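Local coordinates for protein ethylbenzene dehydrogenase alpha-subunit (Aromatoleum aromaticum, PDB 2IVF) that serves as the molybdopterin-dependent subunit of an oxidoreductase, holding a molybdenum atom, two pterin cofactors and an iron/sulfur cluster, at residues 841-846 and 912-917. Residues are numbered along the deposited sequence; the frame is centred on the assembly and turned at random.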
loop_
_atom_site.group_PDB
_atom_site.type_symbol
_atom_site.label_atom_id
_atom_site.label_comp_id
_atom_site.label_asym_id
_atom_site.label_seq_id
_atom_site.Cartn_x
_atom_site.Cartn_y
_atom_site.Cartn_z
ATOM N N HIS A 841 1.527 31.191 1.541
ATOM C CA HIS A 841 1.948 30.393 2.654
ATOM C C HIS A 841 3.147 29.657 2.165
ATOM O O HIS A 841 3.258 29.392 0.978
ATOM C CB HIS A 841 0.831 29.418 3.081
ATOM C CG HIS A 841 -0.329 30.098 3.752
ATOM N ND1 HIS A 841 -1.479 30.451 3.075
ATOM C CD2 HIS A 841 -0.494 30.527 5.014
ATOM C CE1 HIS A 841 -2.291 31.090 3.894
ATOM N NE2 HIS A 841 -1.724 31.142 5.082
ATOM N N PRO A 842 4.060 29.334 3.070
ATOM C CA PRO A 842 5.377 28.920 2.630
ATOM C C PRO A 842 5.587 27.470 2.231
ATOM O O PRO A 842 6.549 27.228 1.516
ATOM C CB PRO A 842 6.259 29.267 3.824
ATOM C CG PRO A 842 5.424 29.020 4.942
ATOM C CD PRO A 842 3.996 29.377 4.531
ATOM N N PHE A 843 4.737 26.517 2.636
ATOM C CA PHE A 843 4.972 25.139 2.223
ATOM C C PHE A 843 4.151 24.859 0.978
ATOM O O PHE A 843 3.086 25.435 0.778
ATOM C CB PHE A 843 4.610 24.103 3.287
ATOM C CG PHE A 843 5.481 24.161 4.500
ATOM C CD1 PHE A 843 5.240 25.112 5.471
ATOM C CD2 PHE A 843 6.579 23.293 4.653
ATOM C CE1 PHE A 843 6.052 25.195 6.598
ATOM C CE2 PHE A 843 7.390 23.377 5.780
ATOM C CZ PHE A 843 7.120 24.307 6.749
ATOM N N LYS A 844 4.683 23.997 0.139
ATOM C CA LYS A 844 3.936 23.396 -0.966
ATOM C C LYS A 844 3.604 21.975 -0.575
ATOM O O LYS A 844 4.500 21.168 -0.306
ATOM C CB LYS A 844 4.737 23.450 -2.253
ATOM C CG LYS A 844 4.656 24.780 -2.936
ATOM C CD LYS A 844 5.174 24.623 -4.351
ATOM C CE LYS A 844 5.064 25.890 -5.115
ATOM N NZ LYS A 844 5.595 25.681 -6.478
ATOM N N ILE A 845 2.301 21.665 -0.528
ATOM C CA ILE A 845 1.871 20.375 -0.063
ATOM C C ILE A 845 1.707 19.447 -1.253
ATOM O O ILE A 845 1.042 19.777 -2.239
ATOM C CB ILE A 845 0.575 20.488 0.807
ATOM C CG1 ILE A 845 0.286 19.162 1.522
ATOM C CG2 ILE A 845 -0.653 21.001 -0.020
ATOM C CD1 ILE A 845 -0.538 19.408 2.811
ATOM N N THR A 846 2.300 18.274 -1.132
ATOM C CA THR A 846 2.134 17.245 -2.105
ATOM C C THR A 846 1.537 16.002 -1.437
ATOM O O THR A 846 1.413 15.920 -0.195
ATOM C CB THR A 846 3.466 16.894 -2.830
ATOM O OG1 THR A 846 4.403 16.310 -1.917
ATOM C CG2 THR A 846 4.089 18.141 -3.529
ATOM N N GLN A 912 11.742 17.456 0.823
ATOM C CA GLN A 912 12.404 18.676 0.388
ATOM C C GLN A 912 12.059 19.810 1.328
ATOM O O GLN A 912 10.882 19.943 1.758
ATOM C CB GLN A 912 11.993 19.011 -1.043
ATOM C CG GLN A 912 12.719 20.202 -1.578
ATOM C CD GLN A 912 12.453 20.450 -3.056
ATOM O OE1 GLN A 912 12.279 21.579 -3.453
ATOM N NE2 GLN A 912 12.435 19.397 -3.868
ATOM N N PRO A 913 13.037 20.666 1.671
ATOM C CA PRO A 913 12.648 21.860 2.425
ATOM C C PRO A 913 11.481 22.636 1.807
ATOM O O PRO A 913 11.502 22.929 0.598
ATOM C CB PRO A 913 13.907 22.739 2.369
ATOM C CG PRO A 913 15.034 21.709 2.400
ATOM C CD PRO A 913 14.497 20.625 1.455
ATOM N N LYS A 914 10.508 22.966 2.648
ATOM C CA LYS A 914 9.295 23.731 2.272
ATOM C C LYS A 914 8.352 22.930 1.393
ATOM O O LYS A 914 7.403 23.453 0.865
ATOM C CB LYS A 914 9.628 25.083 1.650
ATOM C CG LYS A 914 10.557 25.980 2.514
ATOM C CD LYS A 914 10.194 26.029 3.997
ATOM C CE LYS A 914 11.287 26.797 4.837
ATOM N NZ LYS A 914 12.584 25.992 4.888
ATOM N N GLN A 915 8.606 21.650 1.292
ATOM C CA GLN A 915 7.603 20.699 0.817
ATOM C C GLN A 915 7.010 20.077 2.087
ATOM O O GLN A 915 7.728 19.904 3.066
ATOM C CB GLN A 915 8.264 19.613 -0.037
ATOM C CG GLN A 915 7.328 18.472 -0.516
ATOM C CD GLN A 915 8.064 17.259 -1.037
ATOM O OE1 GLN A 915 9.224 17.083 -0.753
ATOM N NE2 GLN A 915 7.364 16.408 -1.785
ATOM N N CYS A 916 5.736 19.700 2.080
ATOM C CA CYS A 916 5.263 18.718 3.068
ATOM C C CYS A 916 4.341 17.784 2.309
ATOM O O CYS A 916 3.814 18.128 1.239
ATOM C CB CYS A 916 4.534 19.362 4.240
ATOM S SG CYS A 916 3.073 20.359 3.749
ATOM N N ILE A 917 4.174 16.595 2.859
ATOM C CA ILE A 917 3.517 15.517 2.161
ATOM C C ILE A 917 2.463 14.868 3.027
ATOM O O ILE A 917 2.744 14.498 4.179
ATOM C CB ILE A 917 4.531 14.411 1.851
ATOM C CG1 ILE A 917 5.752 14.989 1.107
ATOM C CG2 ILE A 917 3.869 13.263 1.051
ATOM C CD1 ILE A 917 6.889 13.953 0.929
#
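Gln915 reaches across to Thr846 with its amide, NE2 giving a hydrogen bond of 3.0 Å to OG1; the hydroxyl lies close to the amide plane, and the two side chains cross at about a right angle. An extended chain with CG anti to the backbone N (chi1 175°) carries the amide there, and its other end is held too: OE1 accepts a hydrogen bond from Gln912 N, in its carbonyl plane, tying together the two ends of the type II turn from Gln912 to Gln915. NE2 has a second acceptor in Asp284, so the amide's orientation is well fixed. On the opposite face of the sheet, Cys916 SG rests 3.8 Å from Ile845 CG1 and lies obliquely to the Phe843 ring, whose edge meets Gln915 O while Lys914 CD sits over one face, toward the rim. Lys914 NZ continues to a salt bridge with Asp880. Between these two layers of side chains the backbones pair in parallel: Lys844 N donates to Lys914 O, Lys844 O accepts a hydrogen bond from Cys916 N, which lies above its carbonyl plane, and Thr846 N reaches Cys916 O at 2.8 Å. Strands 969-975 and 873-877 flank the pair within the double-psi beta-barrel-type dinucleotide-binding domain of molybdopterin oxidoreductases, where Thr846 touches the bound MGD.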